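Local coordinates for protein Baccell_00875 (PDB 5NO8) that probably acts as a polysaccharide lyase that removes L-rhamnose caps linked to glucuronic acid on complex arabinogalactan proteins, at residues I40-L45 against S51-V56; V56-D59 against W65-D68; N177-R180 against P186-G189. All coordinates share one frame; numbering follows the deposited sequence. Where two conformers were deposited one is given.

Contact 1 of 3, residues I40-L45 against S51-V56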
ATOM      1  N   ILE A  40       8.769 -19.676  17.767  1.00 18.23           N
ATOM      2  CA  ILE A  40      10.034 -19.276  17.176  1.00 19.04           C
ATOM      3  C   ILE A  40      10.309 -17.856  17.593  1.00 21.46           C
ATOM      4  O   ILE A  40       9.600 -16.942  17.192  1.00 22.91           O
ATOM      5  CB  ILE A  40      10.028 -19.404  15.648  1.00 18.96           C
ATOM      6  CG1 ILE A  40       9.842 -20.864  15.283  1.00 19.33           C
ATOM      7  CG2 ILE A  40      11.326 -18.819  15.066  1.00 19.95           C
ATOM      8  CD1 ILE A  40       9.590 -21.132  13.819  1.00 21.06           C
ATOM      9  N   SER A  41      11.335 -17.651  18.413  1.00 19.88           N
ATOM     10  CA  SER A  41      11.654 -16.323  18.917  1.00 20.57           C
ATOM     11  C   SER A  41      12.599 -15.538  18.004  1.00 21.48           C
ATOM     12  O   SER A  41      12.583 -14.321  18.025  1.00 21.19           O
ATOM     13  CB  SER A  41      12.262 -16.428  20.335  1.00 22.84           C
ATOM     14  OG  SER A  41      13.460 -17.185  20.267  1.00 25.99           O
ATOM     15  N   GLU A  42      13.395 -16.246  17.209  1.00 20.25           N
ATOM     16  CA  GLU A  42      14.347 -15.642  16.278  1.00 21.85           C
ATOM     17  C   GLU A  42      14.421 -16.535  15.053  1.00 20.48           C
ATOM     18  O   GLU A  42      14.478 -17.755  15.167  1.00 19.90           O
ATOM     19  CB  GLU A  42      15.712 -15.550  16.964  1.00 24.51           C
ATOM     20  CG  GLU A  42      16.828 -14.821  16.255  1.00 30.15           C
ATOM     21  CD  GLU A  42      18.131 -14.935  17.067  1.00 33.46           C
ATOM     22  OE1 GLU A  42      18.174 -14.372  18.193  1.00 38.77           O
ATOM     23  OE2 GLU A  42      19.061 -15.642  16.606  1.00 34.24           O
ATOM     24  N   LEU A  43      14.402 -15.924  13.873  0.50 20.97           N
ATOM     25  CA  LEU A  43      14.463 -16.640  12.611  0.50 21.73           C
ATOM     26  C   LEU A  43      15.487 -15.897  11.782  0.50 22.19           C
ATOM     27  O   LEU A  43      15.312 -14.716  11.494  0.50 21.37           O
ATOM     28  CB  LEU A  43      13.089 -16.623  11.934  0.50 22.66           C
ATOM     29  CG  LEU A  43      12.626 -17.820  11.104  0.50 24.04           C
ATOM     30  CD1 LEU A  43      11.156 -17.634  10.750  0.50 24.35           C
ATOM     31  CD2 LEU A  43      13.455 -17.959   9.845  0.50 25.15           C
ATOM     32  N   THR A  44      16.580 -16.582  11.452  0.50 22.53           N
ATOM     33  CA  THR A  44      17.687 -15.977  10.724  0.50 23.12           C
ATOM     34  C   THR A  44      18.103 -16.867   9.574  0.50 22.03           C
ATOM     35  O   THR A  44      17.698 -18.030   9.491  0.50 21.85           O
ATOM     36  CB  THR A  44      18.919 -15.753  11.628  0.50 24.21           C
ATOM     37  OG1 THR A  44      19.929 -15.067  10.887  0.50 26.05           O
ATOM     38  CG2 THR A  44      19.490 -17.065  12.077  0.50 24.31           C
ATOM     39  N   LEU A  45      18.902 -16.314   8.668  1.00 21.35           N
ATOM     40  CA  LEU A  45      19.379 -17.067   7.516  1.00 21.02           C
ATOM     41  C   LEU A  45      20.901 -17.163   7.624  1.00 23.37           C
ATOM     42  O   LEU A  45      21.599 -16.135   7.706  1.00 22.26           O
ATOM     43  CB  LEU A  45      18.954 -16.395   6.227  1.00 20.93           C
ATOM     44  CG  LEU A  45      17.433 -16.307   6.020  1.00 20.56           C
ATOM     45  CD1 LEU A  45      17.120 -15.499   4.788  1.00 21.12           C
ATOM     46  CD2 LEU A  45      16.833 -17.702   5.894  1.00 20.87           C
ATOM     47  N   SER A  51      22.932 -10.495   9.353  1.00 24.21           N
ATOM     48  CA  SER A  51      22.400 -11.250  10.493  1.00 26.64           C
ATOM     49  C   SER A  51      20.995 -10.775  10.911  1.00 26.02           C
ATOM     50  O   SER A  51      20.676 -10.657  12.087  1.00 26.40           O
ATOM     51  CB  SER A  51      23.372 -11.179  11.684  1.00 30.18           C
ATOM     52  OG  SER A  51      24.610 -11.779  11.336  1.00 33.12           O
ATOM     53  N   MET A  52      20.165 -10.487   9.922  1.00 23.93           N
ATOM     54  CA  MET A  52      18.828  -9.977  10.197  1.00 21.30           C
ATOM     55  C   MET A  52      17.964 -11.027  10.920  1.00 20.02           C
ATOM     56  O   MET A  52      18.024 -12.216  10.613  1.00 20.01           O
ATOM     57  CB  MET A  52      18.179  -9.614   8.862  1.00 22.24           C
ATOM     58  CG  MET A  52      16.722  -9.294   8.968  1.00 21.82           C
ATOM     59  SD  MET A  52      16.200  -8.597   7.424  1.00 22.21           S
ATOM     60  CE  MET A  52      14.475  -8.543   7.846  1.00 21.12           C
ATOM     61  N   ASN A  53      17.165 -10.554  11.862  1.00 19.50           N
ATOM     62  CA  ASN A  53      16.094 -11.344  12.484  1.00 19.07           C
ATOM     63  C   ASN A  53      14.807 -11.032  11.734  1.00 17.45           C
ATOM     64  O   ASN A  53      14.404  -9.882  11.663  1.00 17.46           O
ATOM     65  CB  ASN A  53      15.932 -10.964  13.949  1.00 19.53           C
ATOM     66  CG  ASN A  53      14.972 -11.888  14.698  1.00 20.08           C
ATOM     67  OD1 ASN A  53      14.414 -12.839  14.138  1.00 19.03           O
ATOM     68  ND2 ASN A  53      14.809 -11.626  15.982  1.00 22.51           N
ATOM     69  N   TRP A  54      14.213 -12.048  11.141  1.00 16.72           N
ATOM     70  CA  TRP A  54      13.039 -11.860  10.285  1.00 16.43           C
ATOM     71  C   TRP A  54      11.751 -11.712  11.072  1.00 16.88           C
ATOM     72  O   TRP A  54      10.710 -11.344  10.485  1.00 17.29           O
ATOM     73  CB  TRP A  54      12.948 -12.984   9.263  1.00 15.84           C
ATOM     74  CG  TRP A  54      14.051 -12.868   8.271  1.00 17.00           C
ATOM     75  CD1 TRP A  54      15.343 -13.355   8.386  1.00 18.04           C
ATOM     76  CD2 TRP A  54      14.014 -12.150   7.043  1.00 16.96           C
ATOM     77  NE1 TRP A  54      16.075 -13.006   7.288  1.00 17.55           N
ATOM     78  CE2 TRP A  54      15.287 -12.272   6.444  1.00 17.58           C
ATOM     79  CE3 TRP A  54      13.012 -11.449   6.362  1.00 17.17           C
ATOM     80  CZ2 TRP A  54      15.583 -11.688   5.209  1.00 18.56           C
ATOM     81  CZ3 TRP A  54      13.303 -10.891   5.140  1.00 16.89           C
ATOM     82  CH2 TRP A  54      14.585 -11.007   4.574  1.00 16.87           C
ATOM     83  N   VAL A  55      11.804 -11.950  12.377  1.00 16.63           N
ATOM     84  CA  VAL A  55      10.661 -11.674  13.262  1.00 17.16           C
ATOM     85  C   VAL A  55      10.920 -10.554  14.263  1.00 18.38           C
ATOM     86  O   VAL A  55      12.070 -10.253  14.633  1.00 18.71           O
ATOM     87  CB  VAL A  55      10.136 -12.942  13.995  1.00 17.68           C
ATOM     88  CG1 VAL A  55       9.694 -14.001  13.009  1.00 19.09           C
ATOM     89  CG2 VAL A  55      11.138 -13.543  14.959  1.00 18.21           C
ATOM     90  N   VAL A  56       9.828  -9.932  14.686  1.00 17.40           N
ATOM     91  CA  VAL A  56       9.835  -8.964  15.764  1.00 18.76           C
ATOM     92  C   VAL A  56      10.188  -9.736  17.031  1.00 19.03           C
ATOM     93  O   VAL A  56       9.700 -10.843  17.212  1.00 18.98           O
ATOM     94  CB  VAL A  56       8.448  -8.295  15.929  1.00 19.06           C
ATOM     95  CG1 VAL A  56       8.466  -7.250  17.047  1.00 20.73           C
ATOM     96  CG2 VAL A  56       8.016  -7.634  14.620  1.00 19.40           C
TER
HETATM   97  O   HOH W   1      10.113 -13.126  18.481  1.00 25.27           O
HETATM   98  O   HOH W   2      18.883 -13.362   8.048  1.00 22.13           O
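Asn53 reaches across to strand 40-45 and takes the backbone N-H of Leu43 on its OD1, while the same oxygen receives Val55 N from within the loop; that second bond makes an Asx turn, docked on a strand. Leu43 N stands 3.1 Å from Asn53 OD1, tilted out of the carbonyl plane. Val55 N, at 3.3 Å from Asn53 OD1, lies well above that plane and on its opposite face, so OD1 is held from both faces. With chi1 at -172°, CG of Asn53 is anti to its N, which carries the amide to Glu42. The two side chains cross at about a right angle, Glu42 CG coming 3.8 Å from Asn53 OD1, and the carboxylate and amide planes are 72° apart. Replacing Asn53 by an alanine would probably leave the amides of Leu43 and Val55 without their shared acceptor and the turn less firmly pinned to the strand.

Trp54 N gives an almost straight bond of 2.9 Å to Leu43 O. The indole turns an edge to this oxygen, which lies near the ring plane, 3.4 Å from Trp54 CD1. Leu45 crosses the indole at about a right angle, CD1 3.7 Å from Trp54 NE1, while Met52 CE sits over one face. On its other flank the strand pairs with strand 29-33, and Ser41 and Glu42 form a classic beta bulge opposite Arg32. One water joins the two segments at the indole: it accepts from Leu45 N and from Trp54 NE1, and donates to Met52 O over 2.9 Å.

Contact 2 of 3, residues V56-D59 against W65-D68; sequences VKTD and WVKD
Thr58 packs against Val66 and Lys67 where two parts of one irregular loop come together, and the contact is made by methyl groups and carbonyls instead of hydrogen bonds. Thr58 CG2 meets Val66 CG1 at 3.9 Å, the two side chains running obliquely to one another. The rotamer of Thr58 (chi1 48°) sets this methyl anti to its own carbonyl carbon, which turns it to the valine. Val66 CG1 also touches the backbone, 3.8 Å from Lys57 O, and it meets Val56 CG1 more loosely at 4.3 Å. One valine methyl thus bears on three successive residues, Val56 to Thr58.

Further along, the backbones themselves press together. Thr58 O sits above the face of the Lys67 carbonyl group, 3.1 Å from Lys67 C. Asp68 N is just as near, but Thr58 O looks down on the peptide plane in which that N-H lies, and the angle is too poor for a hydrogen bond. Thr58 O also comes 3.4 Å from Asp68 CB, while on the same threonine CB lies 3.6 Å from Lys67 O.

Bonds around this first shell help to set the two segments. Val66 is bonded through its backbone to Gly60, Lys57 N to Gln62 OE1 and Asp59 OD1 to Thr61 OG1, partners that all lie in the residues linking the two segments. At the far end, Asp68 makes a salt bridge through OD1 to Arg91, just beyond strand 84-90. Val56 is bonded through its backbone to Pro147, shortly after strand 137-145, and the whole contact belongs to the long connection leading from strand 40-45 to strand 75-81.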
ATOM      1  N   VAL A  56       9.828  -9.932  14.686  1.00 17.40           N
ATOM      2  CA  VAL A  56       9.835  -8.964  15.764  1.00 18.76           C
ATOM      3  C   VAL A  56      10.188  -9.736  17.031  1.00 19.03           C
ATOM      4  O   VAL A  56       9.700 -10.843  17.212  1.00 18.98           O
ATOM      5  CB  VAL A  56       8.448  -8.295  15.929  1.00 19.06           C
ATOM      6  CG1 VAL A  56       8.466  -7.250  17.047  1.00 20.73           C
ATOM      7  CG2 VAL A  56       8.016  -7.634  14.620  1.00 19.40           C
ATOM      8  N   LYS A  57      11.002  -9.152  17.906  1.00 20.04           N
ATOM      9  CA  LYS A  57      11.264  -9.795  19.204  1.00 22.37           C
ATOM     10  C   LYS A  57      10.021  -9.761  20.063  1.00 20.59           C
ATOM     11  O   LYS A  57       9.318  -8.755  20.115  1.00 19.53           O
ATOM     12  CB  LYS A  57      12.445  -9.146  19.913  1.00 25.01           C
ATOM     13  CG  LYS A  57      13.765  -9.525  19.251  1.00 29.30           C
ATOM     14  CD  LYS A  57      14.958  -9.052  20.060  1.00 34.74           C
ATOM     15  CE  LYS A  57      15.056  -7.543  20.023  1.00 38.34           C
ATOM     16  NZ  LYS A  57      16.362  -7.063  20.537  1.00 42.01           N
ATOM     17  N   THR A  58       9.733 -10.871  20.730  1.00 20.96           N
ATOM     18  CA  THR A  58       8.483 -10.999  21.474  1.00 22.22           C
ATOM     19  C   THR A  58       8.789 -11.190  22.966  1.00 23.90           C
ATOM     20  O   THR A  58       8.135 -11.954  23.666  1.00 24.89           O
ATOM     21  CB  THR A  58       7.608 -12.121  20.874  1.00 23.01           C
ATOM     22  OG1 THR A  58       8.396 -13.306  20.671  1.00 23.04           O
ATOM     23  CG2 THR A  58       7.031 -11.683  19.526  1.00 23.15           C
ATOM     24  N   ASP A  59       9.784 -10.447  23.439  1.00 23.84           N
ATOM     25  CA  ASP A  59      10.163 -10.422  24.862  1.00 25.85           C
ATOM     26  C   ASP A  59      10.080  -9.015  25.437  1.00 25.49           C
ATOM     27  O   ASP A  59      10.665  -8.739  26.474  1.00 24.92           O
ATOM     28  CB  ASP A  59      11.590 -10.984  25.032  1.00 27.01           C
ATOM     29  CG  ASP A  59      12.655 -10.197  24.254  1.00 29.42           C
ATOM     30  OD1 ASP A  59      12.356  -9.183  23.558  1.00 27.59           O
ATOM     31  OD2 ASP A  59      13.839 -10.600  24.332  1.00 32.35           O
ATOM     32  N   TRP A  65       5.255  -3.345  24.462  1.00 21.95           N
ATOM     33  CA  TRP A  65       3.914  -3.929  24.488  1.00 21.73           C
ATOM     34  C   TRP A  65       3.844  -5.231  23.673  1.00 19.75           C
ATOM     35  O   TRP A  65       2.807  -5.871  23.643  1.00 22.49           O
ATOM     36  CB  TRP A  65       2.868  -2.893  23.996  1.00 21.86           C
ATOM     37  CG  TRP A  65       3.215  -2.352  22.654  1.00 21.69           C
ATOM     38  CD1 TRP A  65       2.867  -2.873  21.467  1.00 21.33           C
ATOM     39  CD2 TRP A  65       4.039  -1.204  22.369  1.00 21.66           C
ATOM     40  NE1 TRP A  65       3.412  -2.139  20.444  1.00 21.37           N
ATOM     41  CE2 TRP A  65       4.141  -1.110  20.964  1.00 21.14           C
ATOM     42  CE3 TRP A  65       4.716  -0.267  23.162  1.00 23.84           C
ATOM     43  CZ2 TRP A  65       4.889  -0.124  20.323  1.00 21.80           C
ATOM     44  CZ3 TRP A  65       5.473   0.734  22.523  1.00 22.68           C
ATOM     45  CH2 TRP A  65       5.536   0.809  21.118  1.00 22.39           C
ATOM     46  N   VAL A  66       4.921  -5.617  22.993  1.00 18.57           N
ATOM     47  CA  VAL A  66       4.946  -6.864  22.227  1.00 19.16           C
ATOM     48  C   VAL A  66       5.714  -7.905  23.038  1.00 19.18           C
ATOM     49  O   VAL A  66       6.951  -7.945  23.019  1.00 18.74           O
ATOM     50  CB  VAL A  66       5.593  -6.701  20.842  1.00 19.64           C
ATOM     51  CG1 VAL A  66       5.602  -8.051  20.114  1.00 20.89           C
ATOM     52  CG2 VAL A  66       4.852  -5.668  20.008  1.00 20.95           C
ATOM     53  N   LYS A  67       4.941  -8.763  23.693  1.00 20.25           N
ATOM     54  CA  LYS A  67       5.457  -9.773  24.606  1.00 21.63           C
ATOM     55  C   LYS A  67       5.189 -11.186  24.069  1.00 20.83           C
ATOM     56  O   LYS A  67       4.770 -11.355  22.899  1.00 18.93           O
ATOM     57  CB  LYS A  67       4.863  -9.523  25.998  1.00 25.74           C
ATOM     58  CG  LYS A  67       5.345  -8.192  26.562  1.00 30.96           C
ATOM     59  CD  LYS A  67       4.777  -7.891  27.940  1.00 35.03           C
ATOM     60  CE  LYS A  67       3.270  -7.649  27.878  1.00 41.46           C
ATOM     61  NZ  LYS A  67       2.901  -6.436  28.658  1.00 43.73           N
ATOM     62  N   ASP A  68       5.436 -12.205  24.903  1.00 18.72           N
ATOM     63  CA  ASP A  68       5.620 -13.547  24.375  1.00 19.82           C
ATOM     64  C   ASP A  68       4.357 -14.260  23.856  1.00 17.74           C
ATOM     65  O   ASP A  68       4.468 -15.276  23.211  1.00 18.02           O
ATOM     66  CB  ASP A  68       6.421 -14.406  25.357  1.00 21.65           C
ATOM     67  CG  ASP A  68       5.614 -14.852  26.575  1.00 24.45           C
ATOM     68  OD1 ASP A  68       4.377 -14.604  26.681  1.00 25.27           O
ATOM     69  OD2 ASP A  68       6.256 -15.488  27.443  1.00 25.91           O
TER

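Contact 3 of 3, residues N177-R180 against P186-G189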
ATOM      1  N   ASN A 177       5.986 -13.063   0.799  1.00 14.72           N
ATOM      2  CA  ASN A 177       7.279 -12.742   0.238  1.00 14.77           C
ATOM      3  C   ASN A 177       7.815 -11.566   1.029  1.00 15.15           C
ATOM      4  O   ASN A 177       7.291 -10.472   0.923  1.00 14.21           O
ATOM      5  CB  ASN A 177       7.130 -12.405  -1.231  1.00 15.76           C
ATOM      6  CG  ASN A 177       8.455 -12.137  -1.907  1.00 16.73           C
ATOM      7  OD1 ASN A 177       9.519 -12.505  -1.378  1.00 18.51           O
ATOM      8  ND2 ASN A 177       8.412 -11.474  -3.055  1.00 16.88           N
ATOM      9  N   ALA A 178       8.824 -11.810   1.877  1.00 14.91           N
ATOM     10  CA  ALA A 178       9.401 -10.796   2.710  1.00 14.51           C
ATOM     11  C   ALA A 178      10.700 -10.296   2.105  1.00 14.90           C
ATOM     12  O   ALA A 178      11.688 -11.009   2.049  1.00 14.95           O
ATOM     13  CB  ALA A 178       9.607 -11.337   4.102  1.00 15.43           C
ATOM     14  N   ILE A 179      10.661  -9.060   1.610  1.00 15.58           N
ATOM     15  CA  ILE A 179      11.782  -8.460   0.896  1.00 16.36           C
ATOM     16  C   ILE A 179      12.499  -7.495   1.820  1.00 15.48           C
ATOM     17  O   ILE A 179      11.910  -6.550   2.319  1.00 16.30           O
ATOM     18  CB  ILE A 179      11.293  -7.739  -0.375  1.00 17.01           C
ATOM     19  CG1 ILE A 179      10.598  -8.716  -1.332  1.00 18.17           C
ATOM     20  CG2 ILE A 179      12.434  -7.020  -1.069  1.00 17.08           C
ATOM     21  CD1 ILE A 179      11.451  -9.846  -1.852  1.00 19.52           C
ATOM     22  N   ARG A 180      13.766  -7.755   2.095  1.00 16.56           N
ATOM     23  CA  ARG A 180      14.564  -6.839   2.894  1.00 16.99           C
ATOM     24  C   ARG A 180      14.473  -5.449   2.288  1.00 17.55           C
ATOM     25  O   ARG A 180      14.553  -5.294   1.066  1.00 18.99           O
ATOM     26  CB  ARG A 180      16.026  -7.292   2.953  1.00 17.81           C
ATOM     27  CG  ARG A 180      16.860  -6.578   4.013  1.00 17.86           C
ATOM     28  CD  ARG A 180      18.333  -6.842   3.742  1.00 18.37           C
ATOM     29  NE  ARG A 180      18.622  -8.269   3.610  1.00 18.48           N
ATOM     30  CZ  ARG A 180      19.118  -9.075   4.549  1.00 18.52           C
ATOM     31  NH1 ARG A 180      19.452  -8.635   5.751  1.00 19.87           N
ATOM     32  NH2 ARG A 180      19.288 -10.353   4.267  1.00 19.15           N
ATOM     33  N   PRO A 186      20.069 -12.254   1.300  1.00 20.33           N
ATOM     34  CA  PRO A 186      18.857 -13.011   0.986  1.00 18.82           C
ATOM     35  C   PRO A 186      17.565 -12.364   1.479  1.00 17.66           C
ATOM     36  O   PRO A 186      17.551 -11.575   2.422  1.00 16.99           O
ATOM     37  CB  PRO A 186      19.069 -14.310   1.753  1.00 18.88           C
ATOM     38  CG  PRO A 186      19.831 -13.879   2.958  1.00 19.74           C
ATOM     39  CD  PRO A 186      20.769 -12.816   2.467  1.00 19.77           C
ATOM     40  N   HIS A 187      16.487 -12.751   0.811  1.00 16.93           N
ATOM     41  CA  HIS A 187      15.140 -12.461   1.241  1.00 16.27           C
ATOM     42  C   HIS A 187      14.505 -13.744   1.779  1.00 16.56           C
ATOM     43  O   HIS A 187      15.116 -14.807   1.753  1.00 15.92           O
ATOM     44  CB  HIS A 187      14.381 -11.932   0.054  1.00 17.31           C
ATOM     45  CG  HIS A 187      15.027 -10.737  -0.561  1.00 16.37           C
ATOM     46  ND1 HIS A 187      15.116  -9.531   0.088  1.00 17.69           N
ATOM     47  CD2 HIS A 187      15.623 -10.564  -1.771  1.00 18.72           C
ATOM     48  CE1 HIS A 187      15.733  -8.658  -0.697  1.00 18.55           C
ATOM     49  NE2 HIS A 187      16.062  -9.264  -1.825  1.00 16.90           N
ATOM     50  N   LEU A 188      13.276 -13.630   2.268  1.00 15.33           N
ATOM     51  CA  LEU A 188      12.588 -14.756   2.853  1.00 16.08           C
ATOM     52  C   LEU A 188      11.221 -14.962   2.211  1.00 15.14           C
ATOM     53  O   LEU A 188      10.528 -14.005   1.911  1.00 16.54           O
ATOM     54  CB  LEU A 188      12.403 -14.503   4.337  1.00 15.63           C
ATOM     55  CG  LEU A 188      12.092 -15.692   5.242  1.00 16.68           C
ATOM     56  CD1 LEU A 188      13.347 -16.491   5.491  1.00 18.05           C
ATOM     57  CD2 LEU A 188      11.530 -15.232   6.574  1.00 17.61           C
ATOM     58  N   GLY A 189      10.848 -16.223   2.091  1.00 15.09           N
ATOM     59  CA  GLY A 189       9.558 -16.621   1.576  1.00 14.69           C
ATOM     60  C   GLY A 189       8.873 -17.591   2.510  1.00 15.06           C
ATOM     61  O   GLY A 189       9.537 -18.342   3.239  1.00 13.80           O
TER
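Arg180 N donates to a side chain, His187 ND1, at 3.0 Å, where backbone pairing between the two strands gives way to side-chain bonds. Arg180 N approaches at the edge of the imidazole, tilted 17° from its plane. The ring is placed by chi1 of -56°, which sets CG beside the backbone N of His187, and Ile179 CD1 lies over one face, offset toward the rim, in a CH-pi contact, 4.2 Å from the ring centroid. His187 NE2 has a weak bond to Asp183 O.

The Arg180 chain, bent at chi3, brings NH2 back to Pro186 O. This bond of 2.8 Å falls on a lone pair in the carbonyl plane, though Pro186 O is tilted from the guanidinium plane and the bond is bent. The same NH2 is salt-bridged to Asp48, while NE is bonded to Phe184 O and NH1 to Asn160 O, so every guanidinium nitrogen has an acceptor in this buried setting.

Strands 175-180 and 187-194 form a beta hairpin within an eight-stranded antiparallel sheet. Ala178 and Leu188 make an antiparallel hydrogen-bonded pair: Ala178 N reaches Leu188 O at 2.8 Å, and Leu188 N returns to Ala178 O at 3.1 Å. Their CB atoms lie on the same face, 4.2 Å apart. Asn177 forms a non-hydrogen-bonded pair with Gly189, its side chain on the other face, ND2 bonded to Asn245 OD1 and OD1 weakly to His242 NE2.

From the N terminus, strand 40-45 comes first, and contact 1 closes the short loop that brings residues 51-56 back along it. Val56 ends that contact and begins contact 2, which closes the next short loop, at 65-68, before the chain enters strand 75-81. The two loops follow one another, sharing Val56, and neither encloses the other. Much later, contact 3 closes the turn of the hairpin made by strands 175-180 and 187-194. It lies against contact 1, where Leu45 CD1 is 3.7 Å from Pro186 CG, joining the two-stranded 29-33/40-45 sheet to the eight-stranded one, and Trp54 packs from the loop. Contact 2 stays about 10 Å from contact 3 between nearest atoms.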